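Local coordinates for carbohydrate binding protein, putative, cbp2D (Cellvibrio japonicus, PDB 7B21) that carries a covalently bound heme c in its X183 cytochrome domain and probably transfers electrons, as part of a longer protein that probably binds polysaccharides, at residues N12-Q17 with A84-W89. Residues are numbered along the deposited sequence; the frame is centred on the assembly and turned at random. Where two conformers were deposited one is given.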
loop_
_atom_site.group_PDB
_atom_site.type_symbol
_atom_site.label_atom_id
_atom_site.label_comp_id
_atom_site.label_asym_id
_atom_site.label_seq_id
_atom_site.Cartn_x
_atom_site.Cartn_y
_atom_site.Cartn_z
ATOM N N ASN A 12 -10.126 1.332 3.963
ATOM C CA ASN A 12 -10.224 1.120 5.417
ATOM C C ASN A 12 -8.956 0.450 5.941
ATOM O O ASN A 12 -8.406 0.861 6.987
ATOM C CB ASN A 12 -11.422 0.241 5.754
ATOM C CG ASN A 12 -11.432 -0.053 7.230
ATOM O OD1 ASN A 12 -11.483 0.882 8.016
ATOM N ND2 ASN A 12 -11.329 -1.328 7.590
ATOM N N LEU A 13 -8.514 -0.595 5.253
ATOM C CA LEU A 13 -7.301 -1.324 5.691
ATOM C C LEU A 13 -6.069 -0.420 5.647
ATOM O O LEU A 13 -5.149 -0.615 6.447
ATOM C CB LEU A 13 -7.103 -2.550 4.801
ATOM C CG LEU A 13 -8.125 -3.657 5.007
ATOM C CD1 LEU A 13 -8.130 -4.606 3.816
ATOM C CD2 LEU A 13 -7.824 -4.419 6.304
ATOM N N TRP A 14 -6.048 0.551 4.769
ATOM C CA TRP A 14 -4.973 1.525 4.707
ATOM C C TRP A 14 -4.747 2.138 6.086
ATOM O O TRP A 14 -3.600 2.447 6.471
ATOM C CB TRP A 14 -5.364 2.585 3.685
ATOM C CG TRP A 14 -4.384 3.687 3.577
ATOM C CD1 TRP A 14 -4.474 4.922 4.145
ATOM C CD2 TRP A 14 -3.089 3.623 2.954
ATOM N NE1 TRP A 14 -3.324 5.626 3.914
ATOM C CE2 TRP A 14 -2.473 4.853 3.176
ATOM C CE3 TRP A 14 -2.430 2.650 2.197
ATOM C CZ2 TRP A 14 -1.189 5.108 2.721
ATOM C CZ3 TRP A 14 -1.162 2.908 1.736
ATOM C CH2 TRP A 14 -0.538 4.113 2.038
ATOM N N ASN A 15 -5.852 2.412 6.790
ATOM C CA ASN A 15 -5.776 2.966 8.145
ATOM C C ASN A 15 -5.529 1.866 9.178
ATOM O O ASN A 15 -4.633 2.019 10.016
ATOM C CB ASN A 15 -7.053 3.724 8.452
ATOM C CG ASN A 15 -7.284 4.881 7.516
ATOM O OD1 ASN A 15 -8.386 5.063 6.950
ATOM N ND2 ASN A 15 -6.288 5.671 7.343
ATOM N N THR A 16 -6.331 0.816 9.172
ATOM C CA THR A 16 -6.257 -0.160 10.262
ATOM C C THR A 16 -4.950 -0.945 10.252
ATOM O O THR A 16 -4.533 -1.416 11.289
ATOM C CB THR A 16 -7.475 -1.083 10.275
ATOM O OG1 THR A 16 -7.447 -1.885 9.096
ATOM C CG2 THR A 16 -8.791 -0.326 10.408
ATOM N N GLN A 17 -4.329 -1.080 9.087
ATOM C CA GLN A 17 -3.024 -1.769 8.979
ATOM C C GLN A 17 -1.852 -0.809 9.118
ATOM O O GLN A 17 -0.720 -1.238 8.931
ATOM C CB GLN A 17 -2.968 -2.551 7.691
ATOM C CG GLN A 17 -4.130 -3.540 7.543
ATOM C CD GLN A 17 -4.543 -4.392 8.727
ATOM O OE1 GLN A 17 -3.832 -5.307 9.050
ATOM N NE2 GLN A 17 -5.661 -4.069 9.395
ATOM N N ALA A 84 -5.698 -2.420 -4.663
ATOM C CA ALA A 84 -6.792 -1.815 -5.450
ATOM C C ALA A 84 -6.995 -0.354 -5.019
ATOM O O ALA A 84 -7.217 0.524 -5.865
ATOM C CB ALA A 84 -8.054 -2.630 -5.296
ATOM N N PHE A 85 -6.960 -0.092 -3.734
ATOM C CA PHE A 85 -7.112 1.271 -3.230
ATOM C C PHE A 85 -6.002 2.187 -3.763
ATOM O O PHE A 85 -6.301 3.283 -4.280
ATOM C CB PHE A 85 -7.128 1.253 -1.702
ATOM C CG PHE A 85 -7.117 2.622 -1.070
ATOM C CD1 PHE A 85 -8.097 3.561 -1.359
ATOM C CD2 PHE A 85 -6.178 2.967 -0.138
ATOM C CE1 PHE A 85 -8.106 4.794 -0.746
ATOM C CE2 PHE A 85 -6.176 4.205 0.490
ATOM C CZ PHE A 85 -7.154 5.114 0.192
ATOM N N ILE A 86 -4.767 1.774 -3.647
ATOM C CA ILE A 86 -3.640 2.602 -4.133
ATOM C C ILE A 86 -3.795 2.887 -5.625
ATOM O O ILE A 86 -3.501 4.007 -6.076
ATOM C CB ILE A 86 -2.314 1.899 -3.818
ATOM C CG1 ILE A 86 -2.065 1.872 -2.313
ATOM C CG2 ILE A 86 -1.173 2.569 -4.556
ATOM C CD1 ILE A 86 -0.940 0.973 -1.913
ATOM N N ARG A 87 -4.284 1.919 -6.406
ATOM C CA ARG A 87 -4.415 2.151 -7.862
ATOM C C ARG A 87 -5.545 3.129 -8.193
ATOM O O ARG A 87 -5.663 3.526 -9.353
ATOM C CB ARG A 87 -4.635 0.830 -8.574
ATOM C CG ARG A 87 -3.456 -0.108 -8.477
ATOM C CD ARG A 87 -2.155 0.482 -8.902
ATOM N NE ARG A 87 -1.173 -0.559 -9.118
ATOM C CZ ARG A 87 0.076 -0.311 -9.517
ATOM N NH1 ARG A 87 0.536 0.933 -9.602
ATOM N NH2 ARG A 87 0.875 -1.324 -9.802
ATOM N N THR A 88 -6.379 3.500 -7.247
ATOM C CA THR A 88 -7.355 4.583 -7.447
ATOM C C THR A 88 -6.749 5.976 -7.246
ATOM O O THR A 88 -7.381 6.967 -7.631
ATOM C CB THR A 88 -8.592 4.507 -6.542
ATOM O OG1 THR A 88 -8.263 4.799 -5.194
ATOM C CG2 THR A 88 -9.264 3.153 -6.633
ATOM N N TRP A 89 -5.558 6.102 -6.659
ATOM C CA TRP A 89 -5.025 7.416 -6.276
ATOM C C TRP A 89 -4.778 8.290 -7.483
ATOM O O TRP A 89 -4.930 9.528 -7.358
ATOM C CB TRP A 89 -3.780 7.272 -5.458
ATOM C CG TRP A 89 -4.010 6.702 -4.100
ATOM C CD1 TRP A 89 -5.169 6.229 -3.547
ATOM C CD2 TRP A 89 -2.974 6.455 -3.152
ATOM N NE1 TRP A 89 -4.911 5.739 -2.289
ATOM C CE2 TRP A 89 -3.580 5.876 -2.032
ATOM C CE3 TRP A 89 -1.596 6.700 -3.174
ATOM C CZ2 TRP A 89 -2.817 5.503 -0.919
ATOM C CZ3 TRP A 89 -0.869 6.336 -2.080
ATOM C CH2 TRP A 89 -1.474 5.756 -0.990
#
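Trp14, near the end of helix 7-16, and Phe85, near the end of helix 76-86, face each other with CA atoms 8.2 Å apart, the closest CA pair between the two segments. This is the pairing of N- and C-terminal helices characteristic of the cytochrome c fold, and no hydrogen bond joins the segments. From Ile86 to Trp89 the chain makes a type I beta turn, which brings a second indole up against the Trp14 ring. The result is an aromatic cluster of Trp14, Phe85 and Trp89. With CG anti to its backbone N (chi1 177°), the Trp14 indole is laid against Phe85 and Trp89, and its NE1 is hydrogen-bonded to Gly24 O. The far edge of the Trp89 six-membered ring points at one face of the Trp14 six-membered ring in a T-shaped stack, the planes at 87° and CH2 of each residue 3.6 Å apart. Phe85 meets the other end of the same indole: its edge atom CE2 lies 3.6 Å from Trp14 CG and also touches CB, the rings meeting obliquely. Phe85 in turn offers a face to Trp89, whose NE1 sits 3.3 Å above the centre of the phenyl ring. Ile86 adds CD1 beside Trp14 CZ3. The cluster borders the heme pocket, since Trp14 touches heme c and packs on Cys19, one of its covalent attachment points, and on the axial ligand His23. Phe85 O accepts two bonds from Thr88, one from its backbone N and one, in the carbonyl plane, from OG1 at 2.6 Å.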